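Local coordinates for hypothetical sugar kinase (Cytophaga hutchinsonii, PDB 3R8E), which probably phosphorylates a sugar with ATP, as a putative kinase of the ROK family built on the ribonuclease H-like fold, at residues A199-Q204 and L238-D243; L150-G155 and N190-N195; I255-D260 and E287-Y292. All blocks are in the same frame, centred on the assembly; numbering follows the deposited sequence. Where two conformers were deposited one is given.

The three contacts run from the middle of the chain to its rim. The centre of contact 2 is about 10 Å from the centre of the chain; it joins the end of strand 147-152 to the start of helix 194-207, chiefly through backbone groups and two bridging waters, with apolar side chains packed against them. The centres of contacts 1 and 3 each lie about 22 Å from the chain centre, and both use helix 235-259. Contact 1 also uses helix 194-207, continuing from where contact 2 leaves it, and is side-chain packing, chiefly apolar. Contact 3 combines apolar packing with a phenol-carboxylate bond and adjoins the second subunit. All three are partly buried.

Contact 1: A199-Q204 and L238-D243; sequences AYTHEQ and LAVWAD
V240 fits against Y200 and T201 with both of its methyl groups. V240 CG2 lies 4.1 Å from Y200 CE2, approaching the ring obliquely, and V240 CG1 stands 3.5 Å from T201 OG1. The Y200 and V240 side chains run past each other in opposite senses, whereas T201 and V240 cross nearly at right angles. Further along the ring, the phenol end reaches D243: Y200 OH is 3.6 Å from D243 OD2, too long for a firm polar bond, and the ring and carboxylate planes differ by only 18°. With CG anti to the backbone N (chi1 175°), the Y200 side chain extends across to the other helix.

This is a helix-helix packing between helix 194-207 and the long helix 235-259 of the ROK chain. The local axes approach to 10.6 Å at 133° between their N-to-C directions, and the closest pair of CA atoms, those of T201 and V240, is 6.6 Å apart. Such an axis separation fits the small buried area of 207 Å², bridged largely by a tyrosine ring and a valine.

Within its own helix, Y200 is backed by Q204, whose CG sits 3.7 Å above one face of the Y200 ring, toward the rim. The T201 hydroxyl turns back to the carbonyl of L197, one helical turn earlier, while its side chain also meets L215, L221 and I226. V240 packs on L197 as well, and D243 has a long, weak ion pair with R184.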
loop_
_atom_site.group_PDB
_atom_site.type_symbol
_atom_site.label_atom_id
_atom_site.label_comp_id
_atom_site.label_asym_id
_atom_site.label_seq_id
_atom_site.Cartn_x
_atom_site.Cartn_y
_atom_site.Cartn_z
ATOM N N ALA A 199 -17.332 20.913 -8.234
ATOM C CA ALA A 199 -16.655 21.701 -9.274
ATOM C C ALA A 199 -16.667 20.968 -10.621
ATOM O O ALA A 199 -16.897 21.605 -11.650
ATOM C CB ALA A 199 -15.228 22.019 -8.856
ATOM N N TYR A 200 -16.461 19.631 -10.607
ATOM C CA TYR A 200 -16.485 18.790 -11.805
ATOM C C TYR A 200 -17.907 18.723 -12.386
ATOM O O TYR A 200 -18.055 18.738 -13.609
ATOM C CB TYR A 200 -15.948 17.373 -11.505
ATOM C CG TYR A 200 -16.064 16.410 -12.670
ATOM C CD1 TYR A 200 -15.207 16.500 -13.764
ATOM C CD2 TYR A 200 -17.039 15.416 -12.685
ATOM C CE1 TYR A 200 -15.316 15.623 -14.844
ATOM C CE2 TYR A 200 -17.163 14.539 -13.762
ATOM C CZ TYR A 200 -16.297 14.644 -14.838
ATOM O OH TYR A 200 -16.411 13.774 -15.894
ATOM N N THR A 201 -18.941 18.643 -11.514
ATOM C CA THR A 201 -20.351 18.599 -11.932
ATOM C C THR A 201 -20.711 19.923 -12.637
ATOM O O THR A 201 -21.359 19.876 -13.681
ATOM C CB THR A 201 -21.287 18.271 -10.750
ATOM O OG1 THR A 201 -20.854 17.052 -10.138
ATOM C CG2 THR A 201 -22.748 18.109 -11.181
ATOM N N HIS A 202 -20.242 21.080 -12.103
ATOM C CA HIS A 202 -20.465 22.404 -12.711
ATOM C C HIS A 202 -19.775 22.506 -14.077
ATOM O O HIS A 202 -20.321 23.133 -14.983
ATOM C CB HIS A 202 -19.970 23.538 -11.795
ATOM C CG HIS A 202 -20.913 23.904 -10.693
ATOM N ND1 HIS A 202 -22.156 24.452 -10.957
ATOM C CD2 HIS A 202 -20.740 23.844 -9.352
ATOM C CE1 HIS A 202 -22.705 24.682 -9.776
ATOM N NE2 HIS A 202 -21.891 24.329 -8.781
ATOM N N GLU A 203 -18.587 21.872 -14.224
ATOM C CA GLU A 203 -17.812 21.842 -15.471
ATOM C C GLU A 203 -18.565 21.071 -16.556
ATOM O O GLU A 203 -18.593 21.510 -17.707
ATOM C CB GLU A 203 -16.426 21.219 -15.245
ATOM C CG GLU A 203 -15.409 22.173 -14.641
ATOM C CD GLU A 203 -14.087 21.564 -14.208
ATOM O OE1 GLU A 203 -13.696 20.507 -14.756
ATOM O OE2 GLU A 203 -13.427 22.164 -13.329
ATOM N N GLN A 204 -19.193 19.937 -16.180
ATOM C CA GLN A 204 -19.969 19.089 -17.088
ATOM C C GLN A 204 -21.274 19.778 -17.486
ATOM O O GLN A 204 -21.705 19.634 -18.631
ATOM C CB GLN A 204 -20.245 17.707 -16.467
ATOM C CG GLN A 204 -18.994 16.843 -16.255
ATOM C CD GLN A 204 -18.244 16.529 -17.531
ATOM O OE1 GLN A 204 -18.739 15.835 -18.425
ATOM N NE2 GLN A 204 -17.020 17.026 -17.634
ATOM N N LEU A 238 -25.744 10.701 -13.732
ATOM C CA LEU A 238 -25.315 9.299 -13.773
ATOM C C LEU A 238 -23.878 9.175 -14.297
ATOM O O LEU A 238 -23.104 8.372 -13.765
ATOM C CB LEU A 238 -26.273 8.456 -14.637
ATOM C CG LEU A 238 -27.618 8.066 -14.006
ATOM C CD1 LEU A 238 -28.648 7.759 -15.073
ATOM C CD2 LEU A 238 -27.476 6.868 -13.064
ATOM N N ALA A 239 -23.521 9.981 -15.323
ATOM C CA ALA A 239 -22.190 10.003 -15.941
ATOM C C ALA A 239 -21.134 10.538 -14.972
ATOM O O ALA A 239 -20.007 10.036 -14.975
ATOM C CB ALA A 239 -22.212 10.843 -17.209
ATOM N N VAL A 240 -21.502 11.539 -14.137
ATOM C CA VAL A 240 -20.613 12.123 -13.121
ATOM C C VAL A 240 -20.234 11.036 -12.101
ATOM O O VAL A 240 -19.040 10.835 -11.861
ATOM C CB VAL A 240 -21.227 13.380 -12.443
ATOM C CG1 VAL A 240 -20.501 13.738 -11.146
ATOM C CG2 VAL A 240 -21.228 14.571 -13.396
ATOM N N TRP A 241 -21.235 10.308 -11.549
ATOM C CA TRP A 241 -20.983 9.244 -10.571
ATOM C C TRP A 241 -20.209 8.082 -11.197
ATOM O O TRP A 241 -19.349 7.510 -10.530
ATOM C CB TRP A 241 -22.278 8.741 -9.914
ATOM C CG TRP A 241 -22.936 9.738 -9.003
ATOM C CD1 TRP A 241 -24.193 10.251 -9.130
ATOM C CD2 TRP A 241 -22.374 10.340 -7.824
ATOM N NE1 TRP A 241 -24.455 11.126 -8.103
ATOM C CE2 TRP A 241 -23.346 11.222 -7.302
ATOM C CE3 TRP A 241 -21.139 10.223 -7.159
ATOM C CZ2 TRP A 241 -23.123 11.987 -6.149
ATOM C CZ3 TRP A 241 -20.924 10.973 -6.011
ATOM C CH2 TRP A 241 -21.908 11.842 -5.517
ATOM N N ALA A 242 -20.475 7.766 -12.484
ATOM C CA ALA A 242 -19.756 6.715 -13.210
ATOM C C ALA A 242 -18.257 7.058 -13.335
ATOM O O ALA A 242 -17.419 6.173 -13.167
ATOM C CB ALA A 242 -20.367 6.512 -14.588
ATOM N N ASP A 243 -17.924 8.346 -13.591
ATOM C CA ASP A 243 -16.538 8.799 -13.708
ATOM C C ASP A 243 -15.849 8.767 -12.335
ATOM O O ASP A 243 -14.714 8.293 -12.241
ATOM C CB ASP A 243 -16.451 10.198 -14.336
ATOM C CG ASP A 243 -15.059 10.522 -14.841
ATOM O OD1 ASP A 243 -14.664 9.967 -15.892
ATOM O OD2 ASP A 243 -14.355 11.312 -14.177
#

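Contact 2: L150-G155 and N190-N195; sequences LALGTG and NQVGIN
The carbonyl of G153 and the backbone N of I194 form the direct hydrogen bond of a loop-to-helix-start contact, made where strand 147-152 ends and helix 194-207 begins. I194 N lies 3.0 Å from G153 O, with an angle of 157° at the hydrogen. The donor stands above the carbonyl plane, 42° out of it. The same oxygen also receives a CA-H...O contact from G193, whose CA is 3.4 Å from G153 O, and a hydrogen bond donated by a water. That water also donates to V192 O, so one molecule serves both carbonyl oxygens. A second water receives the N-H of N195 and donates to T154 O, at 2.7 Å from that oxygen, extending the link into the first turn of the helix.

Apolar atoms close over this polar seam. I194 lays CG1 and CD1 along the G153 peptide, with I194 CG1 3.5 Å from G153 C. Its CG1 branch is anti to the carbonyl carbon (chi1 -72°), which leaves it beside the backbone N and thus over the glycine that this N-H binds. From the last residue of the strand, L152 CD2 meets V192 CG2 at 4.3 Å; I270 lies against both L152 and I194, and V192 packs on I247 and I248 of helix 235-259. G193 leaves helix 189-192 and occupies the N-cap position of the next helix. A side-chain carbon built on it would collide with T154 O, so the close approach of the two backbones depends on the glycine. The L-G-T-G sequence at the turn between strands 147-152 and 156-162 is consistent with the glycine-rich phosphate-binding turn of ribonuclease H-like sugar kinases.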
loop_
_atom_site.group_PDB
_atom_site.type_symbol
_atom_site.label_atom_id
_atom_site.label_comp_id
_atom_site.label_asym_id
_atom_site.label_seq_id
_atom_site.Cartn_x
_atom_site.Cartn_y
_atom_site.Cartn_z
ATOM N N LEU A 150 -13.049 3.315 3.325
ATOM C CA LEU A 150 -12.804 4.562 2.609
ATOM C C LEU A 150 -13.891 5.545 2.979
ATOM O O LEU A 150 -15.061 5.305 2.661
ATOM C CB LEU A 150 -12.784 4.387 1.077
ATOM C CG LEU A 150 -11.606 3.760 0.394
ATOM C CD1 LEU A 150 -11.805 3.847 -1.114
ATOM C CD2 LEU A 150 -10.315 4.485 0.737
ATOM N N ALA A 151 -13.526 6.628 3.675
ATOM C CA ALA A 151 -14.468 7.677 4.052
ATOM C C ALA A 151 -14.370 8.788 3.011
ATOM O O ALA A 151 -13.391 9.536 2.980
ATOM C CB ALA A 151 -14.173 8.186 5.453
ATOM N N LEU A 152 -15.353 8.824 2.099
ATOM C CA LEU A 152 -15.383 9.741 0.967
ATOM C C LEU A 152 -16.183 11.006 1.300
ATOM O O LEU A 152 -17.398 11.062 1.101
ATOM C CB LEU A 152 -15.945 9.029 -0.285
ATOM C CG LEU A 152 -15.213 7.733 -0.701
ATOM C CD1 LEU A 152 -16.147 6.783 -1.415
ATOM C CD2 LEU A 152 -13.985 8.025 -1.548
ATOM N N GLY A 153 -15.468 12.006 1.805
ATOM C CA GLY A 153 -16.028 13.301 2.178
ATOM C C GLY A 153 -15.301 14.431 1.489
ATOM O O GLY A 153 -14.893 14.286 0.332
ATOM N N THR A 154 -15.145 15.579 2.191
ATOM C CA THR A 154 -14.412 16.744 1.673
ATOM C C THR A 154 -12.972 16.286 1.392
ATOM O O THR A 154 -12.399 16.612 0.352
ATOM C CB THR A 154 -14.516 17.936 2.638
ATOM O OG1 THR A 154 -13.996 17.556 3.911
ATOM C CG2 THR A 154 -15.945 18.429 2.797
ATOM N N GLY A 155 -12.456 15.462 2.299
ATOM C CA GLY A 155 -11.179 14.777 2.176
ATOM C C GLY A 155 -11.443 13.283 2.099
ATOM O O GLY A 155 -12.537 12.828 2.453
ATOM N N ASN A 190 -8.226 15.243 -4.443
ATOM C CA ASN A 190 -8.414 16.432 -5.275
ATOM C C ASN A 190 -9.239 16.087 -6.534
ATOM O O ASN A 190 -9.589 16.982 -7.307
ATOM C CB ASN A 190 -7.079 17.086 -5.628
ATOM C CG ASN A 190 -6.460 17.829 -4.464
ATOM O OD1 ASN A 190 -7.144 18.259 -3.522
ATOM N ND2 ASN A 190 -5.148 18.011 -4.506
ATOM N N GLN A 191 -9.586 14.791 -6.706
ATOM C CA GLN A 191 -10.413 14.316 -7.815
ATOM C C GLN A 191 -11.816 13.926 -7.337
ATOM O O GLN A 191 -12.790 14.220 -8.030
ATOM C CB GLN A 191 -9.759 13.115 -8.526
ATOM C CG GLN A 191 -8.468 13.434 -9.280
ATOM C CD GLN A 191 -8.729 14.029 -10.638
ATOM O OE1 GLN A 191 -9.052 13.325 -11.600
ATOM N NE2 GLN A 191 -8.581 15.338 -10.748
ATOM N N VAL A 192 -11.925 13.256 -6.167
ATOM C CA VAL A 192 -13.222 12.753 -5.691
ATOM C C VAL A 192 -13.736 13.430 -4.399
ATOM O O VAL A 192 -14.868 13.144 -4.008
ATOM C CB VAL A 192 -13.257 11.203 -5.545
ATOM C CG1 VAL A 192 -12.940 10.512 -6.869
ATOM C CG2 VAL A 192 -12.334 10.715 -4.436
ATOM N N GLY A 193 -12.946 14.317 -3.780
ATOM C CA GLY A 193 -13.379 15.074 -2.604
ATOM C C GLY A 193 -14.615 15.897 -2.946
ATOM O O GLY A 193 -14.743 16.342 -4.085
ATOM N N ILE A 194 -15.550 16.055 -1.987
ATOM C CA ILE A 194 -16.860 16.719 -2.157
ATOM C C ILE A 194 -16.770 18.033 -2.975
ATOM O O ILE A 194 -17.504 18.161 -3.957
ATOM C CB ILE A 194 -17.594 16.928 -0.794
ATOM C CG1 ILE A 194 -18.119 15.573 -0.247
ATOM C CG2 ILE A 194 -18.746 17.947 -0.904
ATOM C CD1 ILE A 194 -18.746 15.603 1.200
ATOM N N ASN A 195 -15.879 18.974 -2.604
ATOM C CA ASN A 195 -15.755 20.262 -3.311
ATOM C C ASN A 195 -15.295 20.078 -4.761
ATOM O O ASN A 195 -15.725 20.825 -5.639
ATOM C CB ASN A 195 -14.804 21.215 -2.578
ATOM C CG ASN A 195 -15.166 21.504 -1.134
ATOM O OD1 ASN A 195 -14.298 21.571 -0.260
ATOM N ND2 ASN A 195 -16.448 21.678 -0.845
HETATM O O HOH W 1 -14.571 11.969 -1.320
HETATM O O HOH W 2 -13.247 18.428 -1.457
#

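Contact 3: I255-D260 and E287-Y292; sequences IVRVMD and EHLPTY
Y292 OH donates to D260 OD2 over 2.6 Å, using the syn lone pair of the carboxylate, with the oxygen at the edge of the ring and in its plane. The ring and carboxylate planes are 51° apart. D260 follows directly on helix 235-259, its positive phi marking where the chain leaves the helix, and its CG is anti to the backbone N, carrying the carboxylate over to the phenol.

The tightly packed apolar part lies about a turn earlier, away from this bond. V256 CG1 rests 3.9 Å from L289 CD1, and L289 CD2 lies along the aliphatic part of R257, 3.8 Å from R257 CD. P290 CD closes over one face of the guanidinium, 3.4 Å from R257 NH2. Here the end of helix 235-259 packs on the linker between helices 274-288 and 291-294, at the dimer interface of this ROK protein: R171 of the second subunit forms a salt bridge with D260 and a cation-pi contact with Y292, and N173 of that subunit binds both partners' side chains.

The looser, partly exposed side is at H288, whose backbone carbonyl meets R257 through a water, which accepts from R257 NE in the guanidinium plane and donates to H288 O at 2.7 Å.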
loop_
_atom_site.group_PDB
_atom_site.type_symbol
_atom_site.label_atom_id
_atom_site.label_comp_id
_atom_site.label_asym_id
_atom_site.label_seq_id
_atom_site.Cartn_x
_atom_site.Cartn_y
_atom_site.Cartn_z
ATOM N N ILE A 255 -4.228 0.098 -4.013
ATOM C CA ILE A 255 -4.272 -0.259 -2.586
ATOM C C ILE A 255 -4.288 -1.783 -2.454
ATOM O O ILE A 255 -3.530 -2.342 -1.666
ATOM C CB ILE A 255 -5.484 0.396 -1.866
ATOM C CG1 ILE A 255 -5.363 1.930 -1.879
ATOM C CG2 ILE A 255 -5.637 -0.122 -0.427
ATOM C CD1 ILE A 255 -6.693 2.675 -1.712
ATOM N N VAL A 256 -5.132 -2.446 -3.251
ATOM C CA VAL A 256 -5.258 -3.903 -3.223
ATOM C C VAL A 256 -3.922 -4.562 -3.638
ATOM O O VAL A 256 -3.510 -5.524 -2.998
ATOM C CB VAL A 256 -6.448 -4.348 -4.107
ATOM C CG1 VAL A 256 -6.400 -5.836 -4.408
ATOM C CG2 VAL A 256 -7.768 -3.982 -3.437
ATOM N N ARG A 257 -3.240 -4.047 -4.679
ATOM C CA ARG A 257 -1.966 -4.635 -5.116
ATOM C C ARG A 257 -0.912 -4.539 -4.016
ATOM O O ARG A 257 -0.132 -5.467 -3.819
ATOM C CB ARG A 257 -1.442 -3.967 -6.405
ATOM C CG ARG A 257 -2.131 -4.438 -7.689
ATOM C CD ARG A 257 -2.029 -5.954 -7.880
ATOM N NE ARG A 257 -2.234 -6.365 -9.270
ATOM C CZ ARG A 257 -1.887 -7.554 -9.755
ATOM N NH1 ARG A 257 -1.300 -8.452 -8.973
ATOM N NH2 ARG A 257 -2.085 -7.840 -11.035
ATOM N N VAL A 258 -0.919 -3.436 -3.271
ATOM C CA VAL A 258 0.064 -3.252 -2.210
ATOM C C VAL A 258 -0.267 -4.075 -0.941
ATOM O O VAL A 258 0.627 -4.739 -0.397
ATOM C CB VAL A 258 0.198 -1.739 -1.858
ATOM C CG1 VAL A 258 1.028 -1.535 -0.593
ATOM C CG2 VAL A 258 0.792 -0.942 -3.016
HETATM N N MSE A 259 -1.533 -4.016 -0.473
HETATM C CA MSE A 259 -1.984 -4.596 0.796
HETATM C C MSE A 259 -2.507 -6.028 0.726
HETATM O O MSE A 259 -2.547 -6.700 1.758
HETATM C CB MSE A 259 -3.103 -3.721 1.393
HETATM C CG MSE A 259 -2.688 -2.279 1.618
HETATM SE SE MSE A 259 -1.366 -2.132 3.025
HETATM C CE MSE A 259 -2.547 -2.192 4.493
ATOM N N ASP A 260 -2.981 -6.469 -0.454
ATOM C CA ASP A 260 -3.634 -7.763 -0.656
ATOM C C ASP A 260 -4.813 -7.910 0.330
ATOM O O ASP A 260 -4.793 -8.730 1.249
ATOM C CB ASP A 260 -2.702 -8.992 -0.611
ATOM C CG ASP A 260 -3.425 -10.246 -1.086
ATOM O OD1 ASP A 260 -4.593 -10.130 -1.548
ATOM O OD2 ASP A 260 -2.863 -11.341 -0.941
ATOM N N GLU A 287 -11.245 -4.999 -14.360
ATOM C CA GLU A 287 -10.412 -4.729 -15.538
ATOM C C GLU A 287 -8.915 -4.856 -15.252
ATOM O O GLU A 287 -8.178 -5.337 -16.113
ATOM C CB GLU A 287 -10.675 -3.315 -16.076
ATOM C CG GLU A 287 -11.860 -3.208 -17.025
ATOM C CD GLU A 287 -12.267 -1.808 -17.454
ATOM O OE1 GLU A 287 -11.520 -0.843 -17.172
ATOM O OE2 GLU A 287 -13.340 -1.680 -18.088
ATOM N N HIS A 288 -8.464 -4.399 -14.067
ATOM C CA HIS A 288 -7.041 -4.336 -13.736
ATOM C C HIS A 288 -6.532 -5.401 -12.753
ATOM O O HIS A 288 -5.315 -5.541 -12.621
ATOM C CB HIS A 288 -6.708 -2.947 -13.173
ATOM C CG HIS A 288 -6.994 -1.830 -14.128
ATOM N ND1 HIS A 288 -6.192 -1.599 -15.228
ATOM C CD2 HIS A 288 -7.984 -0.909 -14.109
ATOM C CE1 HIS A 288 -6.713 -0.547 -15.838
ATOM N NE2 HIS A 288 -7.797 -0.105 -15.205
ATOM N N LEU A 289 -7.420 -6.114 -12.049
ATOM C CA LEU A 289 -6.982 -7.125 -11.088
ATOM C C LEU A 289 -7.327 -8.541 -11.539
ATOM O O LEU A 289 -8.439 -8.761 -12.013
ATOM C CB LEU A 289 -7.592 -6.888 -9.691
ATOM C CG LEU A 289 -7.200 -5.597 -8.952
ATOM C CD1 LEU A 289 -8.164 -5.328 -7.815
ATOM C CD2 LEU A 289 -5.747 -5.643 -8.441
ATOM N N PRO A 290 -6.430 -9.531 -11.304
ATOM C CA PRO A 290 -6.769 -10.925 -11.647
ATOM C C PRO A 290 -7.811 -11.507 -10.680
ATOM O O PRO A 290 -8.096 -10.911 -9.633
ATOM C CB PRO A 290 -5.425 -11.654 -11.546
ATOM C CG PRO A 290 -4.633 -10.855 -10.572
ATOM C CD PRO A 290 -5.069 -9.427 -10.737
ATOM N N THR A 291 -8.355 -12.689 -11.016
ATOM C CA THR A 291 -9.407 -13.361 -10.234
ATOM C C THR A 291 -8.953 -13.707 -8.794
ATOM O O THR A 291 -9.812 -13.807 -7.907
ATOM C CB THR A 291 -9.951 -14.594 -10.963
ATOM O OG1 THR A 291 -8.890 -15.499 -11.241
ATOM C CG2 THR A 291 -10.691 -14.232 -12.246
ATOM N N TYR A 292 -7.627 -13.849 -8.554
ATOM C CA TYR A 292 -7.086 -14.080 -7.207
ATOM C C TYR A 292 -7.688 -13.077 -6.198
ATOM O O TYR A 292 -8.054 -13.465 -5.091
ATOM C CB TYR A 292 -5.540 -13.981 -7.195
ATOM C CG TYR A 292 -4.966 -13.908 -5.795
ATOM C CD1 TYR A 292 -4.955 -15.027 -4.966
ATOM C CD2 TYR A 292 -4.502 -12.700 -5.271
ATOM C CE1 TYR A 292 -4.473 -14.955 -3.660
ATOM C CE2 TYR A 292 -4.032 -12.613 -3.960
ATOM C CZ TYR A 292 -4.016 -13.745 -3.161
ATOM O OH TYR A 292 -3.583 -13.668 -1.862
HETATM O O HOH W 3 -3.258 -4.567 -11.119
#